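PDB 6A2A: sesquisabinene B synthase 2 from Santalum album, which probably cyclises farnesyl diphosphate to the sesquiterpene sesquisabinene B, using magnesium or manganese ions. Local coordinates for residues E175-D178 and I179-E182; F249-V252 and Q253-Q257; I340-A343 and D344-P347; G373-G376 and I377-T380. All blocks are in the same frame, centred on the assembly; numbering follows the deposited sequence.

Contact 1: E175-D178 and I179-E182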
loop_
_atom_site.group_PDB
_atom_site.type_symbol
_atom_site.label_atom_id
_atom_site.label_comp_id
_atom_site.label_asym_id
_atom_site.label_seq_id
_atom_site.Cartn_x
_atom_site.Cartn_y
_atom_site.Cartn_z
ATOM N N GLU A 175 29.019 8.263 34.008
ATOM C CA GLU A 175 29.252 9.427 34.813
ATOM C C GLU A 175 30.185 9.013 35.982
ATOM O O GLU A 175 30.154 7.863 36.417
ATOM C CB GLU A 175 27.959 10.062 35.365
ATOM C CG GLU A 175 27.058 10.725 34.338
ATOM C CD GLU A 175 25.870 11.433 35.001
ATOM O OE1 GLU A 175 25.022 10.736 35.558
ATOM O OE2 GLU A 175 25.874 12.644 35.062
ATOM N N GLY A 176 30.869 9.975 36.520
ATOM C CA GLY A 176 31.832 9.742 37.637
ATOM C C GLY A 176 33.051 8.929 37.235
ATOM O O GLY A 176 33.803 8.517 38.110
ATOM N N GLU A 177 33.281 8.644 35.947
ATOM C CA GLU A 177 34.488 7.902 35.557
ATOM C C GLU A 177 35.471 8.882 34.907
ATOM O O GLU A 177 35.647 8.969 33.653
ATOM C CB GLU A 177 34.136 6.696 34.701
ATOM C CG GLU A 177 33.335 5.627 35.402
ATOM C CD GLU A 177 33.024 4.424 34.581
ATOM O OE1 GLU A 177 32.753 4.584 33.354
ATOM O OE2 GLU A 177 33.041 3.281 35.136
ATOM N N ASP A 178 36.149 9.606 35.789
ATOM C CA ASP A 178 36.972 10.736 35.480
ATOM C C ASP A 178 38.189 10.364 34.568
ATOM O O ASP A 178 38.662 11.214 33.805
ATOM C CB ASP A 178 37.505 11.356 36.801
ATOM C CG ASP A 178 38.105 10.273 37.782
ATOM O OD1 ASP A 178 37.427 9.245 38.113
ATOM O OD2 ASP A 178 39.261 10.434 38.235
ATOM N N ILE A 179 38.637 9.135 34.667
ATOM C CA ILE A 179 39.846 8.722 33.914
ATOM C C ILE A 179 39.462 8.576 32.442
ATOM O O ILE A 179 40.260 8.910 31.557
ATOM C CB ILE A 179 40.496 7.452 34.463
ATOM C CG1 ILE A 179 40.954 7.663 35.906
ATOM C CG2 ILE A 179 41.685 7.058 33.595
ATOM C CD1 ILE A 179 41.228 6.378 36.591
ATOM N N LEU A 180 38.200 8.223 32.200
ATOM C CA LEU A 180 37.777 8.109 30.802
ATOM C C LEU A 180 37.556 9.493 30.192
ATOM O O LEU A 180 37.816 9.646 28.988
ATOM C CB LEU A 180 36.552 7.215 30.705
ATOM C CG LEU A 180 36.698 5.879 31.423
ATOM C CD1 LEU A 180 35.444 5.046 31.374
ATOM C CD2 LEU A 180 37.844 5.102 30.795
ATOM N N ASP A 181 37.115 10.484 30.972
ATOM C CA ASP A 181 37.049 11.848 30.477
ATOM C C ASP A 181 38.444 12.396 30.150
ATOM O O ASP A 181 38.650 13.112 29.175
ATOM C CB ASP A 181 36.499 12.796 31.517
ATOM C CG ASP A 181 35.033 12.530 31.817
ATOM O OD1 ASP A 181 34.271 12.421 30.848
ATOM O OD2 ASP A 181 34.668 12.409 33.017
ATOM N N GLU A 182 39.395 12.074 31.025
ATOM C CA GLU A 182 40.796 12.494 30.800
ATOM C C GLU A 182 41.325 11.810 29.511
ATOM O O GLU A 182 42.093 12.452 28.734
ATOM C CB GLU A 182 41.684 12.064 31.968
ATOM C CG GLU A 182 41.619 12.963 33.200
ATOM C CD GLU A 182 42.068 12.342 34.536
ATOM O OE1 GLU A 182 42.558 11.187 34.563
ATOM O OE2 GLU A 182 41.870 13.007 35.573
#
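Glu177 and Leu180 meet where the chain turns into a helix. The carbonyl oxygen of Glu177 takes two weak backbone bonds, from Leu180 N at 3.0 Å and Asp181 N at 3.4 Å. Asp178 O receives a sounder one from Glu182 N (3.0 Å, 157° at the hydrogen). Glu177 is thus the N-cap of helix 178-192, one of the helices of the mostly helical N-terminal domain of this terpene synthase.

Side-chain packing is slight. The side chains of Glu177 and Leu180 run alongside each other; Leu180 CD1 lies 3.9 Å from Glu177 CB, and the same methyl sits beside the carboxylate oxygen Glu177 OE1, at 3.4 Å. Because Glu177 CG stands beside its own backbone N (chi1 -65°) and the chain beyond is extended, the buried carboxylate reaches Arg132 through OE2 and the Trp174 amide through OE1.

Among the charges, Asp178 OD2 and Glu182 OE2 come within 4.5 Å, a like pair probably eased by Gln140 NE2 on Asp178 OD1 and Lys147 on Glu182 OE1. A glutamine in place of Glu182 would probably leave Lys147 without its charge mate. The CG of Glu182 also packs against Asp178 O, at 3.5 Å.

Contact 2: F249-V252 and Q253-Q257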
loop_
_atom_site.group_PDB
_atom_site.type_symbol
_atom_site.label_atom_id
_atom_site.label_comp_id
_atom_site.label_asym_id
_atom_site.label_seq_id
_atom_site.Cartn_x
_atom_site.Cartn_y
_atom_site.Cartn_z
ATOM N N PHE A 249 26.062 -7.314 2.373
ATOM C CA PHE A 249 25.671 -5.925 2.163
ATOM C C PHE A 249 24.693 -5.826 1.003
ATOM O O PHE A 249 23.604 -5.258 1.145
ATOM C CB PHE A 249 26.858 -5.013 1.892
ATOM C CG PHE A 249 26.478 -3.565 2.034
ATOM C CD1 PHE A 249 25.913 -2.882 0.978
ATOM C CD2 PHE A 249 26.577 -2.929 3.257
ATOM C CE1 PHE A 249 25.476 -1.581 1.139
ATOM C CE2 PHE A 249 26.174 -1.615 3.397
ATOM C CZ PHE A 249 25.607 -0.959 2.354
ATOM N N ASN A 250 25.056 -6.402 -0.144
ATOM C CA ASN A 250 24.191 -6.334 -1.301
ATOM C C ASN A 250 22.847 -7.040 -1.052
ATOM O O ASN A 250 21.808 -6.563 -1.572
ATOM C CB ASN A 250 24.879 -6.884 -2.552
ATOM C CG ASN A 250 25.963 -5.993 -3.104
ATOM O OD1 ASN A 250 26.208 -4.872 -2.625
ATOM N ND2 ASN A 250 26.652 -6.500 -4.114
ATOM N N ILE A 251 22.820 -8.141 -0.310
ATOM C CA ILE A 251 21.568 -8.850 -0.093
ATOM C C ILE A 251 20.640 -7.973 0.777
ATOM O O ILE A 251 19.472 -7.799 0.455
ATOM C CB ILE A 251 21.818 -10.221 0.548
ATOM C CG1 ILE A 251 22.542 -11.136 -0.448
ATOM C CG2 ILE A 251 20.531 -10.830 1.059
ATOM C CD1 ILE A 251 23.089 -12.411 0.176
ATOM N N VAL A 252 21.194 -7.440 1.859
ATOM C CA VAL A 252 20.417 -6.536 2.731
ATOM C C VAL A 252 19.967 -5.338 1.886
ATOM O O VAL A 252 18.790 -4.989 1.934
ATOM C CB VAL A 252 21.209 -6.088 3.965
ATOM C CG1 VAL A 252 20.396 -5.103 4.796
ATOM C CG2 VAL A 252 21.607 -7.261 4.827
ATOM N N GLN A 253 20.849 -4.761 1.098
ATOM C CA GLN A 253 20.482 -3.624 0.278
ATOM C C GLN A 253 19.270 -3.958 -0.593
ATOM O O GLN A 253 18.448 -3.057 -0.862
ATOM C CB GLN A 253 21.669 -3.165 -0.554
ATOM C CG GLN A 253 21.427 -1.919 -1.354
ATOM C CD GLN A 253 22.552 -1.620 -2.313
ATOM O OE1 GLN A 253 22.730 -2.325 -3.309
ATOM N NE2 GLN A 253 23.342 -0.606 -2.003
ATOM N N SER A 254 19.191 -5.189 -1.145
ATOM C CA SER A 254 18.036 -5.550 -2.043
ATOM C C SER A 254 16.725 -5.502 -1.262
ATOM O O SER A 254 15.731 -5.150 -1.855
ATOM C CB SER A 254 18.174 -6.913 -2.739
ATOM O OG SER A 254 17.968 -7.993 -1.813
ATOM N N PHE A 255 16.728 -5.896 0.014
ATOM C CA PHE A 255 15.535 -5.739 0.863
ATOM C C PHE A 255 15.189 -4.246 1.019
ATOM O O PHE A 255 14.013 -3.871 0.897
ATOM C CB PHE A 255 15.699 -6.286 2.276
ATOM C CG PHE A 255 15.649 -7.776 2.416
ATOM C CD1 PHE A 255 14.442 -8.416 2.634
ATOM C CD2 PHE A 255 16.827 -8.525 2.402
ATOM C CE1 PHE A 255 14.406 -9.792 2.807
ATOM C CE2 PHE A 255 16.787 -9.906 2.559
ATOM C CZ PHE A 255 15.574 -10.531 2.774
ATOM N N HIS A 256 16.203 -3.438 1.315
ATOM C CA HIS A 256 15.983 -1.950 1.413
ATOM C C HIS A 256 15.400 -1.376 0.118
ATOM O O HIS A 256 14.497 -0.513 0.129
ATOM C CB HIS A 256 17.288 -1.255 1.786
ATOM C CG HIS A 256 17.786 -1.637 3.134
ATOM N ND1 HIS A 256 19.066 -1.376 3.539
ATOM C CD2 HIS A 256 17.147 -2.227 4.169
ATOM C CE1 HIS A 256 19.225 -1.812 4.765
ATOM N NE2 HIS A 256 18.047 -2.327 5.179
ATOM N N GLN A 257 15.923 -1.797 -1.024
ATOM C CA GLN A 257 15.456 -1.246 -2.289
ATOM C C GLN A 257 13.977 -1.586 -2.488
ATOM O O GLN A 257 13.232 -0.750 -3.047
ATOM C CB GLN A 257 16.328 -1.766 -3.438
ATOM C CG GLN A 257 17.708 -1.133 -3.440
ATOM C CD GLN A 257 18.610 -1.721 -4.493
ATOM O OE1 GLN A 257 18.304 -2.776 -5.042
ATOM N NE2 GLN A 257 19.693 -1.028 -4.792
HETATM O O HOH W 1 21.935 -4.951 -3.778
#
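Phe249 O accepts Gln253 N at 2.8 Å, nearly in line with the carbonyl, and His256 N reaches Val252 O at 3.1 Å in the same way. These are i to i+4 bonds in the middle of the long alpha-helix 239-270. Ser254 N bonds to Asn250 O at 3.0 Å, tilted 30° from the carbonyl plane.

Ile251 O is shared: besides weak bonds from Ser254 N and Phe255 N it takes the Ser254 hydroxyl, OG to O 2.7 Å, on an in-plane lone pair. A chi1 of 73° swings OG back over the preceding turn to make that bond. Ile251 CG2 meets Phe255 CE2 alongside. The amide of Gln253 brings NE2 to the edge of the Phe249 ring, the planes 79° apart, while NE2 itself bonds to Val556 O and His559 O.

The His256 imidazole lies with one face over Val252 O, and its CE1 is 3.5 Å from Val252 CG1; NE2 bonds to Phe294 O. An alanine at His256 is likely to leave Phe294 O without this donor and to open a gap beside Val252 CG1. A water joins the turns, donating to Asn250 O (2.7 Å) and to Gln253 OE1 (2.8 Å).

Contact 3: I340-A343 and D344-P347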
loop_
_atom_site.group_PDB
_atom_site.type_symbol
_atom_site.label_atom_id
_atom_site.label_comp_id
_atom_site.label_asym_id
_atom_site.label_seq_id
_atom_site.Cartn_x
_atom_site.Cartn_y
_atom_site.Cartn_z
ATOM N N ILE A 340 -12.268 13.845 12.693
ATOM C CA ILE A 340 -11.957 14.576 11.479
ATOM C C ILE A 340 -13.205 15.263 10.879
ATOM O O ILE A 340 -13.150 15.700 9.736
ATOM C CB ILE A 340 -11.308 13.654 10.441
ATOM C CG1 ILE A 340 -12.151 12.399 10.174
ATOM C CG2 ILE A 340 -9.898 13.266 10.892
ATOM C CD1 ILE A 340 -11.868 11.747 8.858
ATOM N N SER A 341 -14.288 15.378 11.638
ATOM C CA SER A 341 -15.529 16.072 11.162
ATOM C C SER A 341 -15.248 17.422 10.514
ATOM O O SER A 341 -15.875 17.740 9.521
ATOM C CB SER A 341 -16.478 16.323 12.319
ATOM O OG SER A 341 -16.863 15.098 12.858
ATOM N N LYS A 342 -14.400 18.234 11.136
ATOM C CA LYS A 342 -14.183 19.612 10.663
ATOM C C LYS A 342 -13.011 19.710 9.693
ATOM O O LYS A 342 -12.562 20.831 9.383
ATOM C CB LYS A 342 -13.965 20.542 11.851
ATOM C CG LYS A 342 -15.099 20.556 12.876
ATOM C CD LYS A 342 -14.825 21.533 14.000
ATOM C CE LYS A 342 -16.014 21.807 14.892
ATOM N NZ LYS A 342 -15.604 22.652 16.041
ATOM N N ALA A 343 -12.469 18.563 9.226
ATOM C CA ALA A 343 -11.282 18.619 8.418
ATOM C C ALA A 343 -11.473 19.493 7.170
ATOM O O ALA A 343 -10.555 20.192 6.732
ATOM C CB ALA A 343 -10.831 17.210 8.046
ATOM N N ASP A 344 -12.659 19.528 6.596
ATOM C CA ASP A 344 -12.848 20.308 5.388
ATOM C C ASP A 344 -12.765 21.832 5.605
ATOM O O ASP A 344 -12.693 22.549 4.635
ATOM C CB ASP A 344 -14.199 19.971 4.721
ATOM C CG ASP A 344 -14.167 18.659 3.953
ATOM O OD1 ASP A 344 -13.069 18.064 3.683
ATOM O OD2 ASP A 344 -15.273 18.246 3.572
ATOM N N GLN A 345 -12.742 22.303 6.846
ATOM C CA GLN A 345 -12.453 23.743 7.135
ATOM C C GLN A 345 -10.984 24.096 6.806
ATOM O O GLN A 345 -10.635 25.294 6.688
ATOM C CB GLN A 345 -12.740 24.058 8.593
ATOM C CG GLN A 345 -14.213 23.918 8.987
ATOM C CD GLN A 345 -14.509 24.173 10.449
ATOM O OE1 GLN A 345 -13.756 24.849 11.151
ATOM N NE2 GLN A 345 -15.571 23.562 10.951
ATOM N N LEU A 346 -10.096 23.098 6.647
ATOM C CA LEU A 346 -8.701 23.380 6.328
ATOM C C LEU A 346 -8.470 23.370 4.825
ATOM O O LEU A 346 -8.941 22.485 4.089
ATOM C CB LEU A 346 -7.794 22.349 7.035
ATOM C CG LEU A 346 -7.803 22.377 8.563
ATOM C CD1 LEU A 346 -7.210 21.114 9.143
ATOM C CD2 LEU A 346 -7.093 23.594 9.115
ATOM N N PRO A 347 -7.678 24.302 4.328
ATOM C CA PRO A 347 -7.301 24.215 2.962
ATOM C C PRO A 347 -6.541 22.933 2.589
ATOM O O PRO A 347 -5.949 22.290 3.429
ATOM C CB PRO A 347 -6.363 25.402 2.693
ATOM C CG PRO A 347 -5.834 25.758 3.999
ATOM C CD PRO A 347 -6.873 25.325 5.013
HETATM O O HOH W 2 -14.717 17.304 6.962
#
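Gln345 N donates to Lys342 O at 2.9 Å, and one residue on Leu346 N does the same to Ala343 O, also at 2.9 Å. Both donors sit well above the plane of the carbonyl they approach, 46° and 43° out of it, so neither bond uses a lone pair direction. Each spans three residues, as in a 3-10 helix. The side chains follow the same tight course: Lys342 and Gln345 lie side by side and point the same way, with the amide nitrogen NE2 of Gln345 3.5 Å from Lys342 CB and nearly as close to CG and CD. A chi1 of -65° sets the extended Gln345 chain alongside Lys342, its CB 3.3 Å from Lys342 O. This is van der Waals contact between the methylenes of the lysine and the flat amide.

The stretch is the linker between helices 325-337 and 348-372 of the metal-binding domain. It opens with a type I beta turn from Ile340 to Ala343, closed by Ala343 N on Ile340 O, then winds into the 3-10 segment. The next bond of that spacing, from Asp344 N to Ser341 O, is replaced by a water that donates to Ser341 O at 2.8 Å and accepts from Asp344 N at 3.1 Å.

Asp344 OD1 is gripped twice, by a salt bridge from Arg351 of the same chain and by a hydrogen bond from Asn375 ND2 of the second subunit. Inward, Ala343 packs on Leu355, and Leu346 on Leu354 and Leu330.

Contact 4: G373-G376 and I377-T380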
loop_
_atom_site.group_PDB
_atom_site.type_symbol
_atom_site.label_atom_id
_atom_site.label_comp_id
_atom_site.label_asym_id
_atom_site.label_seq_id
_atom_site.Cartn_x
_atom_site.Cartn_y
_atom_site.Cartn_z
ATOM N N GLY A 373 -1.959 -8.464 18.509
ATOM C CA GLY A 373 -3.183 -8.658 19.308
ATOM C C GLY A 373 -3.662 -7.444 20.096
ATOM O O GLY A 373 -4.566 -7.559 20.919
ATOM N N PHE A 374 -3.125 -6.256 19.842
ATOM C CA PHE A 374 -3.438 -5.128 20.699
ATOM C C PHE A 374 -3.710 -3.917 19.814
ATOM O O PHE A 374 -2.912 -3.665 18.927
ATOM C CB PHE A 374 -2.269 -4.863 21.647
ATOM C CG PHE A 374 -2.397 -3.623 22.494
ATOM C CD1 PHE A 374 -3.166 -3.607 23.637
ATOM C CD2 PHE A 374 -1.765 -2.449 22.116
ATOM C CE1 PHE A 374 -3.328 -2.447 24.382
ATOM C CE2 PHE A 374 -1.926 -1.300 22.859
ATOM C CZ PHE A 374 -2.700 -1.305 23.998
ATOM N N ASN A 375 -4.786 -3.191 20.092
ATOM C CA ASN A 375 -5.165 -2.044 19.258
ATOM C C ASN A 375 -4.281 -0.850 19.627
ATOM O O ASN A 375 -4.409 -0.296 20.678
ATOM C CB ASN A 375 -6.638 -1.681 19.433
ATOM C CG ASN A 375 -7.047 -0.427 18.683
ATOM O OD1 ASN A 375 -6.309 0.097 17.838
ATOM N ND2 ASN A 375 -8.255 0.031 18.970
ATOM N N GLY A 376 -3.392 -0.494 18.725
ATOM C CA GLY A 376 -2.458 0.595 18.981
ATOM C C GLY A 376 -2.955 1.946 18.531
ATOM O O GLY A 376 -2.183 2.908 18.610
ATOM N N ILE A 377 -4.223 2.082 18.114
ATOM C CA ILE A 377 -4.670 3.434 17.660
ATOM C C ILE A 377 -4.671 4.450 18.808
ATOM O O ILE A 377 -4.292 5.597 18.574
ATOM C CB ILE A 377 -6.020 3.377 16.944
ATOM C CG1 ILE A 377 -5.882 2.508 15.689
ATOM C CG2 ILE A 377 -6.526 4.801 16.662
ATOM C CD1 ILE A 377 -7.158 2.384 14.901
ATOM N N PRO A 378 -5.135 4.100 19.994
ATOM C CA PRO A 378 -5.058 5.101 21.074
ATOM C C PRO A 378 -3.629 5.619 21.303
ATOM O O PRO A 378 -3.451 6.807 21.564
ATOM C CB PRO A 378 -5.570 4.340 22.303
ATOM C CG PRO A 378 -6.558 3.416 21.688
ATOM C CD PRO A 378 -5.871 2.907 20.439
ATOM N N CYS A 379 -2.649 4.703 21.171
ATOM C CA CYS A 379 -1.245 4.989 21.389
ATOM C C CYS A 379 -0.737 5.976 20.308
ATOM O O CYS A 379 -0.169 7.042 20.642
ATOM C CB CYS A 379 -0.432 3.684 21.427
ATOM S SG CYS A 379 1.355 3.988 21.506
ATOM N N THR A 380 -0.939 5.657 19.038
ATOM C CA THR A 380 -0.464 6.511 17.957
ATOM C C THR A 380 -1.184 7.867 18.023
ATOM O O THR A 380 -0.598 8.896 17.775
ATOM C CB THR A 380 -0.594 5.810 16.592
ATOM O OG1 THR A 380 -1.958 5.472 16.304
ATOM C CG2 THR A 380 0.211 4.529 16.586
HETATM O O HOH W 3 -3.017 1.836 21.919
#
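Asn375 and Ile377 cross at a slant, and the carboxamide oxygen of the asparagine does the touching. Its OD1 takes the backbone N of Ile377 at 2.9 Å in a fairly straight bond (166° at the hydrogen), but the N lies 49° out of the carboxamide plane. This side-chain-to-backbone link over two residues is an Asx turn, set just ahead of the helix. Having CG anti to its backbone N (chi1 175°) carries the Asn375 amide forward to the helix start; there OD1 also lies 3.3 Å from Ile377 CG1. The Pro378 side chain stands at about a right angle to that of Asn375 and presents its CD, 3.9 Å from OD1 and 3.5 Å from Asn375 O.

Gly376 is the N-cap of helix 377-400, and its oxygen receives Thr380 N at 3.0 Å, nearly along the C=O axis. Cys379 CB and Thr380 CG2 pack against the same oxygen. Proline suits the first turn, since its nitrogen has no hydrogen to place. Cys379 N reaches back through a water that accepts from it at 3.0 Å and donates to Asn375 O at 2.8 Å, tying the first turn to the residue before the cap.

Asn375 ND2 points to the second subunit, where it meets Asp344, and Ile377 packs on Ile340 of that subunit. Within its own chain this elbow joins helix 348-372 to helix 377-400: Cys379 leans on Val424 of helix 419-430 and Leu439 of helix 436-443, while Thr380 touches Ile364 of helix 348-372.

In the fold
Contacts 3 and 4 bracket helix 348-372, one leading into it and the other following it. Within a single chain their centres are 24 Å apart and their nearest atoms about 11 Å, yet across the dimer 340-347 of one subunit meets 373-380 of the other. Contact 1 belongs to the N-terminal domain, about 55 Å from contact 3 between centres, and contact 2 lies on helix 239-270, about 40 Å from contact 1 between centres and on the far side of the chain's centre. All four stand away from the magnesium ligands Asp316, Asp320, Glu394 and Asn460. Contact 4 does begin helix 377-400, which further along carries Glu394.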